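Local coordinates for protein O-methyltransferase (Saccharopolyspora spinosa, PDB 4CE0) that probably transfers a methyl group from S-adenosyl-L-methionine to the rhamnose 4'-hydroxyl of a spinosyn precursor in antibiotic biosynthesis, with magnesium bound at its active site, at residues A[102-113]-A[159-167]; A[11-19]-A[50-61]. All coordinates share one frame; numbering follows the deposited sequence.

Interaction 1: A[102-113]-A[159-167]. With SAH (S-adenosyl-L-homocysteine), chain B.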
loop_
_atom_site.group_PDB
_atom_site.type_symbol
_atom_site.label_atom_id
_atom_site.label_comp_id
_atom_site.label_asym_id
_atom_site.label_seq_id
_atom_site.Cartn_x
_atom_site.Cartn_y
_atom_site.Cartn_z
ATOM N N ASP A 102 -13.956 2.145 -13.772
ATOM C CA ASP A 102 -14.028 1.819 -15.209
ATOM C C ASP A 102 -13.776 0.317 -15.398
ATOM O O ASP A 102 -12.682 -0.186 -15.145
ATOM C CB ASP A 102 -13.023 2.652 -16.016
ATOM C CG ASP A 102 -13.055 2.333 -17.531
ATOM O OD1 ASP A 102 -13.074 1.129 -17.927
ATOM O OD2 ASP A 102 -13.051 3.293 -18.332
ATOM N N THR A 103 -14.802 -0.411 -15.823
ATOM C CA THR A 103 -14.702 -1.865 -15.912
ATOM C C THR A 103 -14.603 -2.335 -17.362
ATOM O O THR A 103 -14.476 -3.526 -17.626
ATOM C CB THR A 103 -15.908 -2.543 -15.209
ATOM O OG1 THR A 103 -17.124 -2.192 -15.882
ATOM C CG2 THR A 103 -16.002 -2.096 -13.769
ATOM N N GLY A 104 -14.626 -1.398 -18.297
ATOM C CA GLY A 104 -14.620 -1.729 -19.710
ATOM C C GLY A 104 -13.245 -1.821 -20.354
ATOM O O GLY A 104 -13.032 -2.662 -21.238
ATOM N N ARG A 105 -12.310 -0.977 -19.915
ATOM C CA ARG A 105 -10.979 -0.939 -20.496
ATOM C C ARG A 105 -10.057 -2.076 -20.035
ATOM O O ARG A 105 -10.135 -2.552 -18.910
ATOM C CB ARG A 105 -10.342 0.414 -20.173
ATOM C CG ARG A 105 -11.194 1.581 -20.636
ATOM C CD ARG A 105 -10.516 2.862 -20.262
ATOM N NE ARG A 105 -11.293 4.066 -20.569
ATOM C CZ ARG A 105 -11.061 4.881 -21.590
ATOM N NH1 ARG A 105 -10.091 4.615 -22.466
ATOM N NH2 ARG A 105 -11.795 5.977 -21.727
ATOM N N THR A 106 -9.149 -2.466 -20.915
ATOM C CA THR A 106 -8.205 -3.542 -20.659
ATOM C C THR A 106 -6.791 -2.985 -20.561
ATOM O O THR A 106 -6.467 -2.012 -21.212
ATOM C CB THR A 106 -8.289 -4.614 -21.789
ATOM O OG1 THR A 106 -9.484 -5.371 -21.603
ATOM C CG2 THR A 106 -7.076 -5.585 -21.782
ATOM N N VAL A 107 -5.973 -3.633 -19.742
ATOM C CA VAL A 107 -4.553 -3.307 -19.590
ATOM C C VAL A 107 -3.791 -4.464 -20.191
ATOM O O VAL A 107 -3.914 -5.610 -19.714
ATOM C CB VAL A 107 -4.152 -3.102 -18.088
ATOM C CG1 VAL A 107 -2.630 -2.837 -17.937
ATOM C CG2 VAL A 107 -4.963 -1.956 -17.482
ATOM N N TRP A 108 -3.067 -4.177 -21.271
ATOM C CA TRP A 108 -2.242 -5.156 -21.952
ATOM C C TRP A 108 -0.832 -5.145 -21.419
ATOM O O TRP A 108 -0.138 -4.121 -21.416
ATOM C CB TRP A 108 -2.223 -4.912 -23.466
ATOM C CG TRP A 108 -3.564 -5.097 -24.080
ATOM C CD1 TRP A 108 -4.580 -4.172 -24.190
ATOM C CD2 TRP A 108 -4.041 -6.299 -24.662
ATOM N NE1 TRP A 108 -5.671 -4.753 -24.817
ATOM C CE2 TRP A 108 -5.364 -6.064 -25.098
ATOM C CE3 TRP A 108 -3.486 -7.576 -24.834
ATOM C CZ2 TRP A 108 -6.121 -7.050 -25.737
ATOM C CZ3 TRP A 108 -4.250 -8.552 -25.452
ATOM C CH2 TRP A 108 -5.553 -8.281 -25.888
ATOM N N VAL A 109 -0.403 -6.312 -20.980
ATOM C CA VAL A 109 0.874 -6.444 -20.317
ATOM C C VAL A 109 1.742 -7.181 -21.295
ATOM O O VAL A 109 1.633 -8.415 -21.433
ATOM C CB VAL A 109 0.726 -7.235 -19.012
ATOM C CG1 VAL A 109 2.093 -7.430 -18.320
ATOM C CG2 VAL A 109 -0.264 -6.546 -18.110
ATOM N N VAL A 110 2.590 -6.417 -21.987
ATOM C CA VAL A 110 3.282 -6.921 -23.165
ATOM C C VAL A 110 4.777 -7.001 -22.943
ATOM O O VAL A 110 5.464 -5.982 -22.779
ATOM C CB VAL A 110 3.052 -6.031 -24.414
ATOM C CG1 VAL A 110 3.493 -6.766 -25.650
ATOM C CG2 VAL A 110 1.613 -5.538 -24.537
ATOM N N ASP A 111 5.298 -8.214 -23.001
ATOM C CA ASP A 111 6.686 -8.436 -22.672
ATOM C C ASP A 111 7.154 -9.773 -23.224
ATOM O O ASP A 111 6.338 -10.619 -23.610
ATOM C CB ASP A 111 6.849 -8.424 -21.153
ATOM C CG ASP A 111 8.281 -8.155 -20.727
ATOM O OD1 ASP A 111 9.115 -9.090 -20.780
ATOM O OD2 ASP A 111 8.566 -7.015 -20.314
ATOM N N SER A 112 8.466 -9.982 -23.252
ATOM C CA SER A 112 8.992 -11.327 -23.518
ATOM C C SER A 112 8.801 -12.236 -22.298
ATOM O O SER A 112 8.628 -13.437 -22.442
ATOM C CB SER A 112 10.478 -11.268 -23.819
ATOM O OG SER A 112 11.147 -10.809 -22.672
ATOM N N PHE A 113 8.838 -11.649 -21.104
ATOM C CA PHE A 113 8.843 -12.394 -19.836
ATOM C C PHE A 113 10.095 -13.279 -19.730
ATOM O O PHE A 113 10.099 -14.279 -19.013
ATOM C CB PHE A 113 7.546 -13.192 -19.615
ATOM C CG PHE A 113 6.299 -12.318 -19.558
ATOM C CD1 PHE A 113 5.995 -11.574 -18.410
ATOM C CD2 PHE A 113 5.452 -12.211 -20.660
ATOM C CE1 PHE A 113 4.883 -10.749 -18.376
ATOM C CE2 PHE A 113 4.329 -11.388 -20.627
ATOM C CZ PHE A 113 4.039 -10.663 -19.473
ATOM N N GLN A 159 -9.727 -7.686 -16.617
ATOM C CA GLN A 159 -9.293 -6.457 -17.271
ATOM C C GLN A 159 -7.790 -6.382 -17.501
ATOM O O GLN A 159 -7.275 -5.345 -17.907
ATOM C CB GLN A 159 -9.744 -5.252 -16.453
ATOM C CG GLN A 159 -11.238 -4.985 -16.513
ATOM C CD GLN A 159 -11.617 -3.726 -15.748
ATOM O OE1 GLN A 159 -12.080 -3.789 -14.600
ATOM N NE2 GLN A 159 -11.390 -2.581 -16.359
ATOM N N VAL A 160 -7.081 -7.463 -17.205
ATOM C CA VAL A 160 -5.642 -7.544 -17.449
ATOM C C VAL A 160 -5.368 -8.718 -18.403
ATOM O O VAL A 160 -5.785 -9.866 -18.123
ATOM C CB VAL A 160 -4.850 -7.809 -16.165
ATOM C CG1 VAL A 160 -3.348 -7.732 -16.453
ATOM C CG2 VAL A 160 -5.257 -6.805 -15.052
ATOM N N ARG A 161 -4.663 -8.439 -19.502
ATOM C CA ARG A 161 -4.265 -9.468 -20.479
ATOM C C ARG A 161 -2.773 -9.414 -20.766
ATOM O O ARG A 161 -2.134 -8.344 -20.778
ATOM C CB ARG A 161 -5.057 -9.312 -21.769
ATOM C CG ARG A 161 -6.558 -9.501 -21.544
ATOM C CD ARG A 161 -7.362 -9.462 -22.844
ATOM N NE ARG A 161 -7.015 -10.574 -23.743
ATOM C CZ ARG A 161 -7.727 -10.930 -24.819
ATOM N NH1 ARG A 161 -8.842 -10.282 -25.141
ATOM N NH2 ARG A 161 -7.316 -11.926 -25.588
ATOM N N PHE A 162 -2.200 -10.593 -20.929
ATOM C CA PHE A 162 -0.769 -10.702 -21.114
ATOM C C PHE A 162 -0.485 -11.089 -22.537
ATOM O O PHE A 162 -1.182 -11.913 -23.097
ATOM C CB PHE A 162 -0.193 -11.712 -20.133
ATOM C CG PHE A 162 -0.501 -11.381 -18.692
ATOM C CD1 PHE A 162 -1.672 -11.843 -18.091
ATOM C CD2 PHE A 162 0.383 -10.613 -17.931
ATOM C CE1 PHE A 162 -1.967 -11.547 -16.759
ATOM C CE2 PHE A 162 0.090 -10.302 -16.569
ATOM C CZ PHE A 162 -1.073 -10.768 -15.996
ATOM N N LEU A 163 0.519 -10.451 -23.136
ATOM C CA LEU A 163 0.941 -10.787 -24.490
ATOM C C LEU A 163 2.407 -11.173 -24.444
ATOM O O LEU A 163 3.280 -10.292 -24.560
ATOM C CB LEU A 163 0.711 -9.602 -25.412
ATOM C CG LEU A 163 0.887 -9.770 -26.917
ATOM C CD1 LEU A 163 0.083 -10.941 -27.469
ATOM C CD2 LEU A 163 0.478 -8.440 -27.600
ATOM N N PRO A 164 2.690 -12.485 -24.271
ATOM C CA PRO A 164 4.065 -12.973 -24.094
ATOM C C PRO A 164 4.763 -13.235 -25.431
ATOM O O PRO A 164 4.185 -13.891 -26.292
ATOM C CB PRO A 164 3.854 -14.288 -23.330
ATOM C CG PRO A 164 2.572 -14.812 -23.874
ATOM C CD PRO A 164 1.708 -13.570 -24.043
ATOM N N GLY A 165 5.972 -12.708 -25.607
ATOM C CA GLY A 165 6.755 -12.983 -26.797
ATOM C C GLY A 165 7.671 -11.821 -27.059
ATOM O O GLY A 165 7.588 -10.796 -26.377
ATOM N N TRP A 166 8.575 -11.986 -28.016
ATOM C CA TRP A 166 9.368 -10.868 -28.497
ATOM C C TRP A 166 8.446 -9.967 -29.290
ATOM O O TRP A 166 7.620 -10.448 -30.051
ATOM C CB TRP A 166 10.546 -11.386 -29.339
ATOM C CG TRP A 166 11.342 -12.375 -28.558
ATOM C CD1 TRP A 166 11.348 -13.737 -28.699
ATOM C CD2 TRP A 166 12.210 -12.082 -27.463
ATOM N NE1 TRP A 166 12.179 -14.303 -27.764
ATOM C CE2 TRP A 166 12.731 -13.306 -27.000
ATOM C CE3 TRP A 166 12.608 -10.897 -26.831
ATOM C CZ2 TRP A 166 13.633 -13.376 -25.937
ATOM C CZ3 TRP A 166 13.505 -10.973 -25.782
ATOM C CH2 TRP A 166 14.000 -12.201 -25.340
ATOM N N PHE A 167 8.565 -8.657 -29.087
ATOM C CA PHE A 167 7.714 -7.688 -29.795
ATOM C C PHE A 167 7.645 -7.920 -31.324
ATOM O O PHE A 167 6.582 -7.814 -31.956
ATOM C CB PHE A 167 8.224 -6.273 -29.537
ATOM C CG PHE A 167 8.178 -5.863 -28.092
ATOM C CD1 PHE A 167 7.340 -6.508 -27.185
ATOM C CD2 PHE A 167 8.997 -4.841 -27.636
ATOM C CE1 PHE A 167 7.303 -6.113 -25.841
ATOM C CE2 PHE A 167 8.981 -4.446 -26.300
ATOM C CZ PHE A 167 8.127 -5.079 -25.394
HETATM N N SAH B . 9.773 -1.403 -14.081
HETATM C CA SAH B . 9.850 -1.137 -15.527
HETATM C CB SAH B . 10.274 -2.290 -16.402
HETATM C CG SAH B . 10.666 -2.228 -17.877
HETATM S SD SAH B . 12.254 -3.110 -17.945
HETATM C C SAH B . 8.420 -0.846 -15.751
HETATM O O SAH B . 8.060 -0.874 -16.916
HETATM O OXT SAH B . 7.826 -0.599 -14.531
HETATM C "C5'" SAH B . 12.340 -3.600 -19.704
HETATM C "C4'" SAH B . 11.387 -4.739 -20.092
HETATM O "O4'" SAH B . 11.233 -4.804 -21.494
HETATM C "C3'" SAH B . 11.861 -6.135 -19.677
HETATM O "O3'" SAH B . 10.849 -6.705 -18.874
HETATM C "C2'" SAH B . 12.104 -6.931 -20.966
HETATM O "O2'" SAH B . 11.829 -8.348 -20.955
HETATM C "C1'" SAH B . 11.229 -6.154 -21.954
HETATM N N9 SAH B . 11.656 -6.153 -23.373
HETATM C C8 SAH B . 12.623 -5.334 -23.917
HETATM N N7 SAH B . 12.678 -5.582 -25.233
HETATM C C5 SAH B . 11.746 -6.507 -25.551
HETATM C C6 SAH B . 11.372 -7.127 -26.745
HETATM N N6 SAH B . 11.970 -6.826 -27.896
HETATM N N1 SAH B . 10.375 -8.073 -26.741
HETATM C C2 SAH B . 9.709 -8.408 -25.580
HETATM N N3 SAH B . 10.110 -7.811 -24.407
HETATM C C4 SAH B . 11.079 -6.854 -24.388
HETATM O O HOH W 1 -12.094 -1.576 -12.742
#
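Val-107 to Asp-111 and Val-160 to Pro-164 run side by side as parallel strands at one edge of the Rossmann-like methyltransferase sheet, their backbone bonds passing to and fro from Val-107 N to Gly-165 N. On one face Arg-161 lies along Trp-108 and points the same way. Its CB sits 4.0 Å from the centroid of the Trp-108 six-membered ring, a CH-pi contact, and a bend at chi3 (64°) sets one guanidinium face against Trp-108 CH2, the two planes 30° apart. Asp-78 holds the indole NE1. On the other face Val-109 packs its CB against Phe-162 CD2 at 3.6 Å, and Phe-113 crosses Phe-162 at about a right angle.

At the C-terminal ends the strands open onto S-adenosyl-L-homocysteine. Asp-111 takes both ribose hydroxyls, one on each carboxylate oxygen, with SAH O3' 2.7 Å from OD2; OD1 also accepts from Phe-113 N through its anti lone pair, an Asx turn that fixes the carboxylate's rotation. Phe-167 covers one face of the adenine, while its backbone N donates to SAH N1 at 3.0 Å. Ser-112 N reaches SAH N3, and Ser-112 CB sits over the Trp-166 six-membered ring, 3.8 Å from its centroid.

At the far end Gln-159, extended beyond CG, reaches its amide into the 102-105 turn. NE2 donates to Asp-102 O at 3.0 Å and, almost straight (174°) and in the carbonyl plane, to Arg-105 O at 2.8 Å; one water joins Gln-159 OE1 to Asp-102 O.

Interaction 2: A[11-19]-A[50-61]. With SAH (S-adenosyl-L-homocysteine), chain B.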
loop_
_atom_site.group_PDB
_atom_site.type_symbol
_atom_site.label_atom_id
_atom_site.label_comp_id
_atom_site.label_asym_id
_atom_site.label_seq_id
_atom_site.Cartn_x
_atom_site.Cartn_y
_atom_site.Cartn_z
ATOM N N LEU A 11 -1.078 5.811 -1.862
ATOM C CA LEU A 11 -0.409 4.693 -1.191
ATOM C C LEU A 11 0.198 3.687 -2.187
ATOM O O LEU A 11 1.336 3.204 -1.999
ATOM C CB LEU A 11 -1.336 4.004 -0.197
ATOM C CG LEU A 11 -0.793 2.738 0.471
ATOM C CD1 LEU A 11 0.437 2.991 1.292
ATOM C CD2 LEU A 11 -1.950 2.101 1.327
ATOM N N LEU A 12 -0.549 3.369 -3.232
ATOM C CA LEU A 12 -0.087 2.396 -4.229
ATOM C C LEU A 12 1.267 2.775 -4.841
ATOM O O LEU A 12 2.151 1.916 -4.964
ATOM C CB LEU A 12 -1.131 2.191 -5.319
ATOM C CG LEU A 12 -0.910 1.025 -6.290
ATOM C CD1 LEU A 12 -0.652 -0.299 -5.563
ATOM C CD2 LEU A 12 -2.085 0.869 -7.200
ATOM N N LYS A 13 1.441 4.050 -5.183
ATOM C CA LYS A 13 2.717 4.539 -5.748
ATOM C C LYS A 13 3.867 4.307 -4.785
ATOM O O LYS A 13 4.945 3.890 -5.198
ATOM C CB LYS A 13 2.604 6.022 -6.150
ATOM C CG LYS A 13 1.661 6.200 -7.360
ATOM C CD LYS A 13 1.540 7.621 -7.825
ATOM C CE LYS A 13 0.823 8.468 -6.817
ATOM N NZ LYS A 13 0.350 9.727 -7.454
ATOM N N LYS A 14 3.640 4.583 -3.504
ATOM C CA LYS A 14 4.642 4.331 -2.483
ATOM C C LYS A 14 4.949 2.844 -2.404
ATOM O O LYS A 14 6.103 2.432 -2.283
ATOM C CB LYS A 14 4.133 4.801 -1.116
ATOM C CG LYS A 14 4.085 6.315 -0.902
ATOM C CD LYS A 14 3.375 6.564 0.451
ATOM C CE LYS A 14 3.352 8.026 0.898
ATOM N NZ LYS A 14 2.396 8.839 0.095
ATOM N N VAL A 15 3.900 2.027 -2.452
ATOM C CA VAL A 15 4.091 0.581 -2.375
ATOM C C VAL A 15 4.834 -0.002 -3.596
ATOM O O VAL A 15 5.763 -0.775 -3.439
ATOM C CB VAL A 15 2.747 -0.137 -2.192
ATOM C CG1 VAL A 15 2.972 -1.626 -2.007
ATOM C CG2 VAL A 15 2.003 0.488 -0.994
ATOM N N LEU A 16 4.410 0.353 -4.802
ATOM C CA LEU A 16 5.000 -0.213 -6.012
ATOM C C LEU A 16 6.490 0.134 -6.174
ATOM O O LEU A 16 7.249 -0.630 -6.750
ATOM C CB LEU A 16 4.239 0.301 -7.238
ATOM C CG LEU A 16 2.840 -0.240 -7.407
ATOM C CD1 LEU A 16 2.029 0.624 -8.413
ATOM C CD2 LEU A 16 2.920 -1.662 -7.859
ATOM N N THR A 17 6.885 1.309 -5.693
ATOM C CA THR A 17 8.290 1.717 -5.662
ATOM C C THR A 17 9.025 1.244 -4.393
ATOM O O THR A 17 10.210 1.512 -4.221
ATOM C CB THR A 17 8.393 3.230 -5.664
ATOM O OG1 THR A 17 7.536 3.721 -4.640
ATOM C CG2 THR A 17 7.960 3.828 -7.027
ATOM N N ASN A 18 8.298 0.570 -3.511
ATOM C CA ASN A 18 8.802 0.123 -2.214
ATOM C C ASN A 18 9.443 1.205 -1.357
ATOM O O ASN A 18 10.504 0.995 -0.776
ATOM C CB ASN A 18 9.772 -1.022 -2.399
ATOM C CG ASN A 18 10.025 -1.801 -1.093
ATOM O OD1 ASN A 18 9.168 -1.877 -0.207
ATOM N ND2 ASN A 18 11.212 -2.370 -0.983
ATOM N N THR A 19 8.799 2.361 -1.270
ATOM C CA THR A 19 9.271 3.415 -0.373
ATOM C C THR A 19 8.825 3.122 1.046
ATOM O O THR A 19 9.325 3.739 1.978
ATOM C CB THR A 19 8.754 4.828 -0.744
ATOM O OG1 THR A 19 7.346 4.917 -0.482
ATOM C CG2 THR A 19 9.019 5.137 -2.192
ATOM N N VAL A 50 13.481 -5.421 -4.557
ATOM C CA VAL A 50 12.162 -6.039 -4.461
ATOM C C VAL A 50 11.015 -5.246 -5.130
ATOM O O VAL A 50 10.047 -5.866 -5.511
ATOM C CB VAL A 50 11.802 -6.473 -3.016
ATOM C CG1 VAL A 50 12.757 -7.572 -2.555
ATOM C CG2 VAL A 50 11.829 -5.316 -2.064
ATOM N N ALA A 51 11.121 -3.924 -5.288
ATOM C CA ALA A 51 9.994 -3.121 -5.845
ATOM C C ALA A 51 9.457 -3.665 -7.174
ATOM O O ALA A 51 10.207 -4.224 -7.960
ATOM C CB ALA A 51 10.399 -1.673 -6.043
ATOM N N HIS A 52 8.166 -3.454 -7.425
ATOM C CA HIS A 52 7.500 -4.016 -8.599
ATOM C C HIS A 52 7.599 -3.132 -9.828
ATOM O O HIS A 52 7.274 -3.556 -10.948
ATOM C CB HIS A 52 6.051 -4.327 -8.280
ATOM C CG HIS A 52 5.886 -5.508 -7.377
ATOM N ND1 HIS A 52 4.862 -5.613 -6.453
ATOM C CD2 HIS A 52 6.635 -6.626 -7.224
ATOM C CE1 HIS A 52 4.975 -6.752 -5.800
ATOM N NE2 HIS A 52 6.058 -7.382 -6.242
ATOM N N THR A 53 8.059 -1.914 -9.624
ATOM C CA THR A 53 8.440 -1.058 -10.738
ATOM C C THR A 53 9.741 -0.344 -10.443
ATOM O O THR A 53 10.050 -0.065 -9.285
ATOM C CB THR A 53 7.356 0.013 -11.066
ATOM O OG1 THR A 53 7.731 0.698 -12.261
ATOM C CG2 THR A 53 7.206 1.031 -9.943
ATOM N N MET A 54 10.476 -0.037 -11.517
ATOM C CA MET A 54 11.731 0.665 -11.441
ATOM C C MET A 54 11.570 2.137 -11.859
ATOM O O MET A 54 12.522 2.927 -11.771
ATOM C CB MET A 54 12.795 -0.064 -12.283
ATOM C CG MET A 54 12.674 0.113 -13.796
ATOM S SD MET A 54 14.062 -0.612 -14.699
ATOM C CE MET A 54 13.844 -2.377 -14.464
ATOM N N ILE A 55 10.361 2.540 -12.264
ATOM C CA ILE A 55 10.223 3.881 -12.841
ATOM C C ILE A 55 10.170 5.065 -11.882
ATOM O O ILE A 55 10.259 6.201 -12.340
ATOM C CB ILE A 55 9.031 3.984 -13.858
ATOM C CG1 ILE A 55 7.696 3.998 -13.137
ATOM C CG2 ILE A 55 9.141 2.883 -14.875
ATOM C CD1 ILE A 55 6.469 4.255 -14.046
ATOM N N GLY A 56 9.997 4.826 -10.578
ATOM C CA GLY A 56 9.991 5.891 -9.598
ATOM C C GLY A 56 8.661 6.624 -9.525
ATOM O O GLY A 56 7.795 6.421 -10.382
ATOM N N LEU A 57 8.529 7.501 -8.520
ATOM C CA LEU A 57 7.278 8.167 -8.212
ATOM C C LEU A 57 6.890 9.231 -9.235
ATOM O O LEU A 57 5.705 9.461 -9.484
ATOM C CB LEU A 57 7.360 8.820 -6.825
ATOM C CG LEU A 57 7.461 7.982 -5.538
ATOM C CD1 LEU A 57 7.520 8.907 -4.282
ATOM C CD2 LEU A 57 6.316 6.984 -5.396
ATOM N N GLU A 58 7.881 9.935 -9.774
ATOM C CA GLU A 58 7.629 11.017 -10.732
ATOM C C GLU A 58 7.025 10.450 -12.014
ATOM O O GLU A 58 6.076 11.002 -12.598
ATOM C CB GLU A 58 8.919 11.776 -11.066
ATOM C CG GLU A 58 9.048 13.070 -10.308
ATOM C CD GLU A 58 10.451 13.686 -10.380
ATOM O OE1 GLU A 58 11.449 12.940 -10.551
ATOM O OE2 GLU A 58 10.550 14.924 -10.242
ATOM N N ARG A 59 7.559 9.333 -12.457
ATOM C CA ARG A 59 7.000 8.732 -13.676
ATOM C C ARG A 59 5.652 8.010 -13.418
ATOM O O ARG A 59 4.795 7.932 -14.290
ATOM C CB ARG A 59 8.054 7.877 -14.367
ATOM C CG ARG A 59 9.323 8.704 -14.681
ATOM C CD ARG A 59 10.011 8.287 -15.952
ATOM N NE ARG A 59 10.632 6.966 -15.891
ATOM C CZ ARG A 59 11.824 6.718 -15.362
ATOM N NH1 ARG A 59 12.531 7.688 -14.789
ATOM N NH2 ARG A 59 12.312 5.501 -15.402
ATOM N N LEU A 60 5.442 7.518 -12.207
ATOM C CA LEU A 60 4.145 6.934 -11.869
ATOM C C LEU A 60 3.117 8.066 -11.794
ATOM O O LEU A 60 1.947 7.871 -12.164
ATOM C CB LEU A 60 4.205 6.174 -10.540
ATOM C CG LEU A 60 4.684 4.731 -10.534
ATOM C CD1 LEU A 60 4.838 4.307 -9.096
ATOM C CD2 LEU A 60 3.737 3.794 -11.287
ATOM N N ASP A 61 3.545 9.263 -11.360
ATOM C CA ASP A 61 2.624 10.407 -11.317
ATOM C C ASP A 61 2.256 10.811 -12.737
ATOM O O ASP A 61 1.127 11.225 -13.035
ATOM C CB ASP A 61 3.224 11.638 -10.630
ATOM C CG ASP A 61 3.428 11.457 -9.127
ATOM O OD1 ASP A 61 2.867 10.525 -8.516
ATOM O OD2 ASP A 61 4.168 12.283 -8.546
HETATM N N SAH B . 9.773 -1.403 -14.081
HETATM C CA SAH B . 9.850 -1.137 -15.527
HETATM C CB SAH B . 10.274 -2.290 -16.402
HETATM C CG SAH B . 10.666 -2.228 -17.877
HETATM S SD SAH B . 12.254 -3.110 -17.945
HETATM C C SAH B . 8.420 -0.846 -15.751
HETATM O O SAH B . 8.060 -0.874 -16.916
HETATM O OXT SAH B . 7.826 -0.599 -14.531
HETATM C "C5'" SAH B . 12.340 -3.600 -19.704
HETATM C "C4'" SAH B . 11.387 -4.739 -20.092
HETATM O "O4'" SAH B . 11.233 -4.804 -21.494
HETATM C "C3'" SAH B . 11.861 -6.135 -19.677
HETATM O "O3'" SAH B . 10.849 -6.705 -18.874
HETATM C "C2'" SAH B . 12.104 -6.931 -20.966
HETATM O "O2'" SAH B . 11.829 -8.348 -20.955
HETATM C "C1'" SAH B . 11.229 -6.154 -21.954
HETATM N N9 SAH B . 11.656 -6.153 -23.373
HETATM C C8 SAH B . 12.623 -5.334 -23.917
HETATM N N7 SAH B . 12.678 -5.582 -25.233
HETATM C C5 SAH B . 11.746 -6.507 -25.551
HETATM C C6 SAH B . 11.372 -7.127 -26.745
HETATM N N6 SAH B . 11.970 -6.826 -27.896
HETATM N N1 SAH B . 10.375 -8.073 -26.741
HETATM C C2 SAH B . 9.709 -8.408 -25.580
HETATM N N3 SAH B . 10.110 -7.811 -24.407
HETATM C C4 SAH B . 11.079 -6.854 -24.388
#
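The C-terminal end of helix 6-16 closes in a Schellman motif at Asn-18, and here it meets the segment that brings Thr-53 to the amino-acid end of S-adenosyl-L-homocysteine. Leu-16 O joins them: it accepts from Thr-53 N at 3.3 Å, with the donor tilted 33° from the carbonyl plane, and more weakly from His-52 N. Ala-51 CB lies 3.4 Å from Leu-16 O. Thr-53 turns OG1 anti to its backbone nitrogen (chi1 -173°) and donates to SAH OXT at 2.6 Å, while the same oxygen caps the following turn by accepting from Ile-55 N; Thr-53 CG2 faces back to the Leu-16 carbonyl.

Further along, the short segments of helices 6-16 and 56-73 cross at 137°, with axes 9.8 Å apart. Leu-57 CD2 comes within 3.4 Å of Lys-13 O, and Leu-60 CD1 packs on Thr-17 CG2 at 3.8 Å, the two side chains lying antiparallel. Lys-13 passes alongside Leu-60, pointing the opposite way, bends at chi3 and crosses Asp-61 at about a right angle, with NZ in a salt bridge to Asp-61 OD1 at 2.8 Å, meeting that oxygen from above the carboxylate plane; Gln-64 takes NZ as well.

Phe-92 of helix 88-100 packs against Lys-13, Leu-16 and Leu-60, His-52 rests on helix 143-152, and Tyr-21 of the second subunit bonds to Val-15 O and His-52 N beside the paired helices 6-16 of the dimer.

Overall arrangement
Interactions 1 and 2 hold S-adenosyl-L-homocysteine from its two ends. The strand pair of interaction 1 receives adenine and ribose, whereas interaction 2 supplies Thr-53 for the carboxylate. Their centres are 19 Å apart and their nearest atoms about 9 Å, so they do not touch; the ligand bridges them, helped by Ser-191. The magnesium ion, bound by Asp-185, Asp-212 and Asp-213, lies about 8 Å from the side chain of Thr-53 and about 11 Å from that of Asp-111. Arg-59, within 50-61, also forms a salt bridge with Asp-212, tying interaction 2 to the metal site. Only interaction 2 reaches the second subunit.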